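Local coordinates for uncharacterized protein (Streptococcus thermophilus, PDB 2QZI) that is of unknown function but is probably cytosolic and pairs two helices with a six-stranded antiparallel sheet, at residues N8-W11 against T12-L16; I52-K55 against H56-V59; V89-D92 against K93-E96. All blocks are in the same frame, centred on the assembly; numbering follows the deposited sequence.

Contact 1: N8-W11 against T12-L16; sequences NTTW and THQEL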
loop_
_atom_site.group_PDB
_atom_site.type_symbol
_atom_site.label_atom_id
_atom_site.label_comp_id
_atom_site.label_asym_id
_atom_site.label_seq_id
_atom_site.Cartn_x
_atom_site.Cartn_y
_atom_site.Cartn_z
ATOM N N ASN A 8 10.901 4.088 -2.949
ATOM C CA ASN A 8 10.734 4.158 -1.497
ATOM C C ASN A 8 11.006 5.581 -0.983
ATOM O O ASN A 8 12.107 6.030 -1.056
ATOM C CB ASN A 8 11.671 3.174 -0.739
ATOM C CG ASN A 8 11.165 2.912 0.705
ATOM O OD1 ASN A 8 10.885 3.853 1.440
ATOM N ND2 ASN A 8 10.950 1.642 1.065
ATOM N N THR A 9 10.000 6.266 -0.437
ATOM C CA THR A 9 10.184 7.671 0.025
ATOM C C THR A 9 10.014 7.738 1.587
ATOM O O THR A 9 9.894 8.839 2.150
ATOM C CB THR A 9 9.117 8.598 -0.629
ATOM O OG1 THR A 9 7.834 8.006 -0.377
ATOM C CG2 THR A 9 9.306 8.725 -2.125
ATOM N N THR A 10 10.034 6.564 2.271
ATOM C CA THR A 10 9.899 6.467 3.736
ATOM C C THR A 10 10.791 7.459 4.517
ATOM O O THR A 10 10.296 8.157 5.399
ATOM C CB THR A 10 10.066 5.006 4.222
ATOM O OG1 THR A 10 9.172 4.148 3.465
ATOM C CG2 THR A 10 9.656 4.903 5.701
ATOM N N TRP A 11 12.070 7.574 4.139
ATOM C CA TRP A 11 12.973 8.467 4.800
ATOM C C TRP A 11 12.479 9.920 4.925
ATOM O O TRP A 11 12.944 10.642 5.823
ATOM C CB TRP A 11 14.337 8.474 4.064
ATOM C CG TRP A 11 14.220 9.180 2.735
ATOM C CD1 TRP A 11 13.684 8.682 1.561
ATOM C CD2 TRP A 11 14.650 10.519 2.445
ATOM N NE1 TRP A 11 13.743 9.631 0.588
ATOM C CE2 TRP A 11 14.336 10.768 1.089
ATOM C CE3 TRP A 11 15.205 11.533 3.215
ATOM C CZ2 TRP A 11 14.563 11.998 0.483
ATOM C CZ3 TRP A 11 15.481 12.777 2.601
ATOM C CH2 TRP A 11 15.165 12.984 1.243
ATOM N N THR A 12 11.613 10.390 4.019
ATOM C CA THR A 12 11.150 11.772 4.136
ATOM C C THR A 12 9.665 11.741 4.473
ATOM O O THR A 12 9.007 12.704 4.186
ATOM C CB THR A 12 11.214 12.644 2.804
ATOM O OG1 THR A 12 11.301 11.962 1.550
ATOM C CG2 THR A 12 11.486 14.043 2.784
ATOM N N HIS A 13 9.148 10.682 5.098
ATOM C CA HIS A 13 7.768 10.678 5.559
ATOM C C HIS A 13 7.733 10.177 7.010
ATOM O O HIS A 13 6.914 9.324 7.356
ATOM C CB HIS A 13 6.841 9.785 4.668
ATOM C CG HIS A 13 6.429 10.452 3.391
ATOM N ND1 HIS A 13 7.291 10.629 2.342
ATOM C CD2 HIS A 13 5.235 10.963 2.987
ATOM C CE1 HIS A 13 6.696 11.318 1.383
ATOM N NE2 HIS A 13 5.429 11.477 1.729
ATOM N N GLN A 14 8.624 10.716 7.833
ATOM C CA GLN A 14 8.841 10.211 9.165
ATOM C C GLN A 14 7.758 10.605 10.160
ATOM O O GLN A 14 7.511 9.880 11.122
ATOM C CB GLN A 14 10.208 10.649 9.653
ATOM C CG GLN A 14 11.347 9.963 8.900
ATOM C CD GLN A 14 11.425 8.507 9.284
ATOM O OE1 GLN A 14 11.831 8.179 10.407
ATOM N NE2 GLN A 14 11.028 7.624 8.380
ATOM N N GLU A 15 7.124 11.750 9.927
ATOM C CA GLU A 15 5.935 12.142 10.696
ATOM C C GLU A 15 4.794 11.155 10.484
ATOM O O GLU A 15 4.197 10.652 11.425
ATOM C CB GLU A 15 5.453 13.537 10.263
ATOM C CG GLU A 15 5.868 14.665 11.216
ATOM C CD GLU A 15 5.728 16.090 10.582
ATOM O OE1 GLU A 15 4.768 16.309 9.767
ATOM O OE2 GLU A 15 6.604 16.965 10.911
ATOM N N LEU A 16 4.469 10.924 9.222
ATOM C CA LEU A 16 3.370 10.063 8.887
ATOM C C LEU A 16 3.663 8.625 9.359
ATOM O O LEU A 16 2.799 7.975 9.916
ATOM C CB LEU A 16 3.079 10.122 7.386
ATOM C CG LEU A 16 2.119 9.036 6.908
ATOM C CD1 LEU A 16 0.665 9.351 7.476
ATOM C CD2 LEU A 16 2.112 9.049 5.410
#

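Contact 2: I52-K55 against H56-V59; sequences ISNK and HRAV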
loop_
_atom_site.group_PDB
_atom_site.type_symbol
_atom_site.label_atom_id
_atom_site.label_comp_id
_atom_site.label_asym_id
_atom_site.label_seq_id
_atom_site.Cartn_x
_atom_site.Cartn_y
_atom_site.Cartn_z
ATOM N N ILE A 52 -3.456 3.939 -2.154
ATOM C CA ILE A 52 -2.942 4.438 -3.432
ATOM C C ILE A 52 -3.843 5.605 -3.830
ATOM O O ILE A 52 -5.075 5.478 -3.883
ATOM C CB ILE A 52 -2.983 3.380 -4.542
ATOM C CG1 ILE A 52 -2.163 2.142 -4.113
ATOM C CG2 ILE A 52 -2.554 3.968 -5.935
ATOM C CD1 ILE A 52 -2.557 0.896 -4.929
ATOM N N SER A 53 -3.218 6.760 -4.010
ATOM C CA SER A 53 -3.950 7.983 -4.230
ATOM C C SER A 53 -3.144 8.933 -5.122
ATOM O O SER A 53 -1.947 8.790 -5.274
ATOM C CB SER A 53 -4.181 8.655 -2.880
ATOM O OG SER A 53 -2.924 8.857 -2.254
ATOM N N ASN A 54 -3.836 9.891 -5.717
ATOM C CA ASN A 54 -3.206 10.830 -6.618
ATOM C C ASN A 54 -3.880 12.191 -6.579
ATOM O O ASN A 54 -4.917 12.353 -7.153
ATOM C CB ASN A 54 -3.267 10.279 -8.039
ATOM C CG ASN A 54 -2.338 11.040 -9.000
ATOM O OD1 ASN A 54 -2.212 12.256 -8.937
ATOM N ND2 ASN A 54 -1.667 10.309 -9.854
ATOM N N LYS A 55 -3.282 13.177 -5.930
ATOM C CA LYS A 55 -3.904 14.489 -5.713
ATOM C C LYS A 55 -4.542 15.120 -6.973
ATOM O O LYS A 55 -5.630 15.721 -6.897
ATOM C CB LYS A 55 -2.882 15.430 -5.026
ATOM C CG LYS A 55 -2.277 14.807 -3.718
ATOM C CD LYS A 55 -1.352 15.739 -2.937
ATOM C CE LYS A 55 0.072 15.834 -3.577
ATOM N NZ LYS A 55 1.038 14.787 -3.012
ATOM N N HIS A 56 -3.913 14.922 -8.132
ATOM C CA HIS A 56 -4.290 15.607 -9.385
ATOM C C HIS A 56 -5.362 14.895 -10.227
ATOM O O HIS A 56 -6.208 15.544 -10.860
ATOM C CB HIS A 56 -3.043 15.821 -10.254
ATOM C CG HIS A 56 -1.780 16.035 -9.466
ATOM N ND1 HIS A 56 -1.020 14.989 -8.973
ATOM C CD2 HIS A 56 -1.145 17.176 -9.087
ATOM C CE1 HIS A 56 0.030 15.479 -8.324
ATOM N NE2 HIS A 56 -0.016 16.803 -8.391
ATOM N N ARG A 57 -5.335 13.563 -10.239
ATOM C CA ARG A 57 -6.103 12.800 -11.218
ATOM C C ARG A 57 -6.567 11.512 -10.610
ATOM O O ARG A 57 -6.117 11.133 -9.530
ATOM C CB ARG A 57 -5.257 12.497 -12.468
ATOM C CG ARG A 57 -3.886 11.830 -12.200
ATOM C CD ARG A 57 -3.163 11.411 -13.500
ATOM N NE ARG A 57 -1.816 10.881 -13.247
ATOM C CZ ARG A 57 -1.554 9.668 -12.741
ATOM N NH1 ARG A 57 -2.560 8.814 -12.412
ATOM N NH2 ARG A 57 -0.282 9.310 -12.536
ATOM N N ALA A 58 -7.479 10.842 -11.307
ATOM C CA ALA A 58 -7.859 9.488 -10.966
ATOM C C ALA A 58 -6.657 8.562 -11.176
ATOM O O ALA A 58 -5.870 8.758 -12.099
ATOM C CB ALA A 58 -9.072 9.036 -11.828
ATOM N N VAL A 59 -6.496 7.564 -10.306
ATOM C CA VAL A 59 -5.488 6.545 -10.565
ATOM C C VAL A 59 -6.002 5.496 -11.548
ATOM O O VAL A 59 -7.103 4.908 -11.377
ATOM C CB VAL A 59 -4.783 5.975 -9.269
ATOM C CG1 VAL A 59 -5.362 6.551 -8.003
ATOM C CG2 VAL A 59 -4.710 4.477 -9.263
#

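Contact 3: V89-D92 against K93-E96; sequences VHTD and KLIE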
loop_
_atom_site.group_PDB
_atom_site.type_symbol
_atom_site.label_atom_id
_atom_site.label_comp_id
_atom_site.label_asym_id
_atom_site.label_seq_id
_atom_site.Cartn_x
_atom_site.Cartn_y
_atom_site.Cartn_z
ATOM N N VAL A 89 -11.079 -1.351 -2.359
ATOM C CA VAL A 89 -12.087 -0.312 -2.277
ATOM C C VAL A 89 -11.660 0.834 -3.206
ATOM O O VAL A 89 -10.622 1.466 -2.982
ATOM C CB VAL A 89 -12.290 0.193 -0.829
ATOM C CG1 VAL A 89 -13.329 1.407 -0.852
ATOM C CG2 VAL A 89 -12.766 -1.034 0.092
ATOM N N HIS A 90 -12.487 1.086 -4.209
ATOM C CA HIS A 90 -12.232 2.137 -5.183
ATOM C C HIS A 90 -13.134 3.338 -4.889
ATOM O O HIS A 90 -14.343 3.239 -4.971
ATOM C CB HIS A 90 -12.568 1.602 -6.578
ATOM C CG HIS A 90 -11.490 1.808 -7.591
ATOM N ND1 HIS A 90 -11.385 2.961 -8.344
ATOM C CD2 HIS A 90 -10.502 0.987 -8.020
ATOM C CE1 HIS A 90 -10.358 2.855 -9.167
ATOM N NE2 HIS A 90 -9.817 1.662 -9.003
ATOM N N THR A 91 -12.517 4.460 -4.526
ATOM C CA THR A 91 -13.216 5.746 -4.513
ATOM C C THR A 91 -12.492 6.746 -5.417
ATOM O O THR A 91 -11.463 6.469 -6.038
ATOM C CB THR A 91 -13.269 6.408 -3.098
ATOM O OG1 THR A 91 -11.925 6.678 -2.638
ATOM C CG2 THR A 91 -14.000 5.575 -2.100
ATOM N N ASP A 92 -13.023 7.941 -5.375
ATOM C CA ASP A 92 -12.781 9.001 -6.316
ATOM C C ASP A 92 -11.270 9.180 -6.506
ATOM O O ASP A 92 -10.720 8.987 -7.611
ATOM C CB ASP A 92 -13.489 10.278 -5.793
ATOM C CG ASP A 92 -13.549 11.392 -6.832
ATOM O OD1 ASP A 92 -14.550 11.401 -7.594
ATOM O OD2 ASP A 92 -12.605 12.245 -6.870
ATOM N N LYS A 93 -10.541 9.438 -5.456
ATOM C CA LYS A 93 -9.101 9.519 -5.755
ATOM C C LYS A 93 -8.268 8.596 -4.886
ATOM O O LYS A 93 -7.102 8.861 -4.608
ATOM C CB LYS A 93 -8.649 10.979 -5.707
ATOM C CG LYS A 93 -9.202 11.854 -6.869
ATOM C CD LYS A 93 -8.623 13.259 -6.693
ATOM C CE LYS A 93 -9.346 14.267 -7.473
ATOM N NZ LYS A 93 -10.804 14.166 -7.217
ATOM N N LEU A 94 -8.902 7.517 -4.430
ATOM C CA LEU A 94 -8.310 6.661 -3.450
ATOM C C LEU A 94 -8.634 5.191 -3.721
ATOM O O LEU A 94 -9.809 4.815 -3.952
ATOM C CB LEU A 94 -8.769 7.113 -2.064
ATOM C CG LEU A 94 -8.420 6.243 -0.858
ATOM C CD1 LEU A 94 -6.906 6.095 -0.632
ATOM C CD2 LEU A 94 -9.081 6.758 0.427
ATOM N N ILE A 95 -7.585 4.379 -3.722
ATOM C CA ILE A 95 -7.712 2.950 -3.761
ATOM C C ILE A 95 -7.028 2.334 -2.537
ATOM O O ILE A 95 -5.893 2.682 -2.180
ATOM C CB ILE A 95 -7.182 2.337 -5.077
ATOM C CG1 ILE A 95 -7.829 3.033 -6.269
ATOM C CG2 ILE A 95 -7.542 0.830 -5.160
ATOM C CD1 ILE A 95 -6.923 3.065 -7.474
ATOM N N GLU A 96 -7.780 1.439 -1.920
ATOM C CA GLU A 96 -7.466 0.744 -0.684
ATOM C C GLU A 96 -7.506 -0.745 -0.961
ATOM O O GLU A 96 -8.548 -1.283 -1.248
ATOM C CB GLU A 96 -8.536 1.081 0.392
ATOM C CG GLU A 96 -8.597 2.607 0.619
ATOM C CD GLU A 96 -9.698 3.042 1.550
ATOM O OE1 GLU A 96 -9.364 3.198 2.741
ATOM O OE2 GLU A 96 -10.879 3.265 1.105
HETATM O O HOH W 1 -10.796 3.881 -1.674
#

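Contact 1: N8-W11 against T12-L16
Two successive carbonyl oxygens, Thr9 O and Thr10 O, each take one backbone and one side-chain N-H from the next residues, and in both cases the two donors arrive on opposite faces of the carbonyl plane. Thr9 O receives Thr12 N at 3.0 Å and His13 ND1 at 3.2 Å, the imidazole coming in beside the Thr9 side chain with the oxygen somewhat tilted from its ring plane. Thr10 O is held by His13 N at 2.8 Å and by Gln14 NE2 at 3.1 Å. The glutamine can make this bond because its chain bends at chi2 (-71°), folding the amide back over the turn with the oxygen in the amide plane. Thr12 CB and OG1 lie over one face of the Trp11 indole, though the CH-pi contact this suggests is doubtful because the threonine is strained. Asn8 forms an Asx turn ahead of it, OD1 accepting from both Thr10 N and Thr10 OG1. The whole is a surface turn with His13 as N-cap, leading from strand 6-8 into helix 14-23, and Thr9 and Thr10 tie it to strand 28-34 through hydrogen bonds to Thr31.

Contact 2: I52-K55 against H56-V59
Over one face of the Arg57 guanidinium sits the amide nitrogen of Asn54, ND2 standing 2.9 Å above the plane near its centre, with the amide and guanidinium planes 57° apart. The His56 ring is met differently: Asn54 OD1 lies at its edge, in the ring plane, while Lys55 CB approaches one face. The asparagine oxygen thus accepts from the histidine, whereas ND2 only lies close over the guanidinium, donor facing donor, and gives its hydrogen bond to Asn36 OD1. His56 ND1 donates to Asn54 OD1 at 3.0 Å, coming nearly along the C=O axis, and His56 N reaches the same oxygen at 3.3 Å, so that two N-H groups of one residue grip it; the bond from His56 N makes an Asx turn. Asn54 places its amide here by setting CG anti to the backbone N (chi1 -166°), which directs it across the turn. The backbone bond from Arg57 N to Asn54 O is weak. At the strand end of the loop, Ile52 CG2 packs on Val59 CG2 at 4.0 Å, the two side chains crossing at about a right angle; Leu64 and Ile67 of helix 61-74 also touch Ile52. This loop carries the chain from strand 47-53 to that helix, and Arg57 NH1 forms a salt bridge with Glu63 on it. The carboxylate of Glu63 would help to offset the arginine's charge, while Asn36 and the doubly held OD1 fix which way round the buried amide is turned.

Contact 3: V89-D92 against K93-E96
Leu94 O is gripped from across the hairpin by Thr91 N at 2.8 Å, nearly in line with the carbonyl bond, and a water lies 2.7 Å from the same Leu94 O. That water is placed to donate both to Leu94 O and to Val89 O, but it has more acceptors in reach than protons. Thr91 OG1 also lies close to Leu94 O, but its proton has another acceptor within reach. The hydroxyl comes there because it stands between the backbone N and the carbonyl carbon (chi1 62°), which also brings it against Leu94 CB. Val89 O in addition takes the N-H of Glu96, while Val89 N donates to Glu96 O at 2.8 Å. The two backbone bonds make Val89 and Glu96 an antiparallel hydrogen-bonded pair; His90 and Ile95 are the next, non-hydrogen-bonded pair. The motif is a beta hairpin joining strands 87-91 and 94-100, with a type I turn from Thr91 to Leu94 at its tip. Within this chain 87-91 is an outermost strand of the antiparallel sheet. On the face that carries His90 and Ile95, Ile95 CG1 lies over the His90 ring, 3.7 Å from its centroid, a CH-pi contact that is doubtful because His90 has two conformers. On the other face Val89 CG1 runs alongside Glu96 and touches OE2. At the exposed turn, Lys93 bends only at its last torsion (chi4 51°), which swings NZ to a salt bridge of 2.7 Å with Asp92 OD2.

In the fold
The three contacts follow one another along the chain, each closing before the next opens, and all relate to one antiparallel sheet. Contact 1 leads from the edge strand 6-8 of this chain's sheet into helix 14-23; its centre is about 19 Å from that of contact 2 and about 22 Å from that of contact 3, and it touches neither. Contacts 2 and 3 have centres about 9 Å apart and meet directly, since strands 47-53 and 94-100 are neighbours: Ile52 N lies 2.7 Å from Ile95 O, a probable hydrogen bond, and Ile52 O packs against Leu94 CD1. The loop before helix 61-74 and the hairpin at one edge are therefore joined, while contact 1 lies at the other edge.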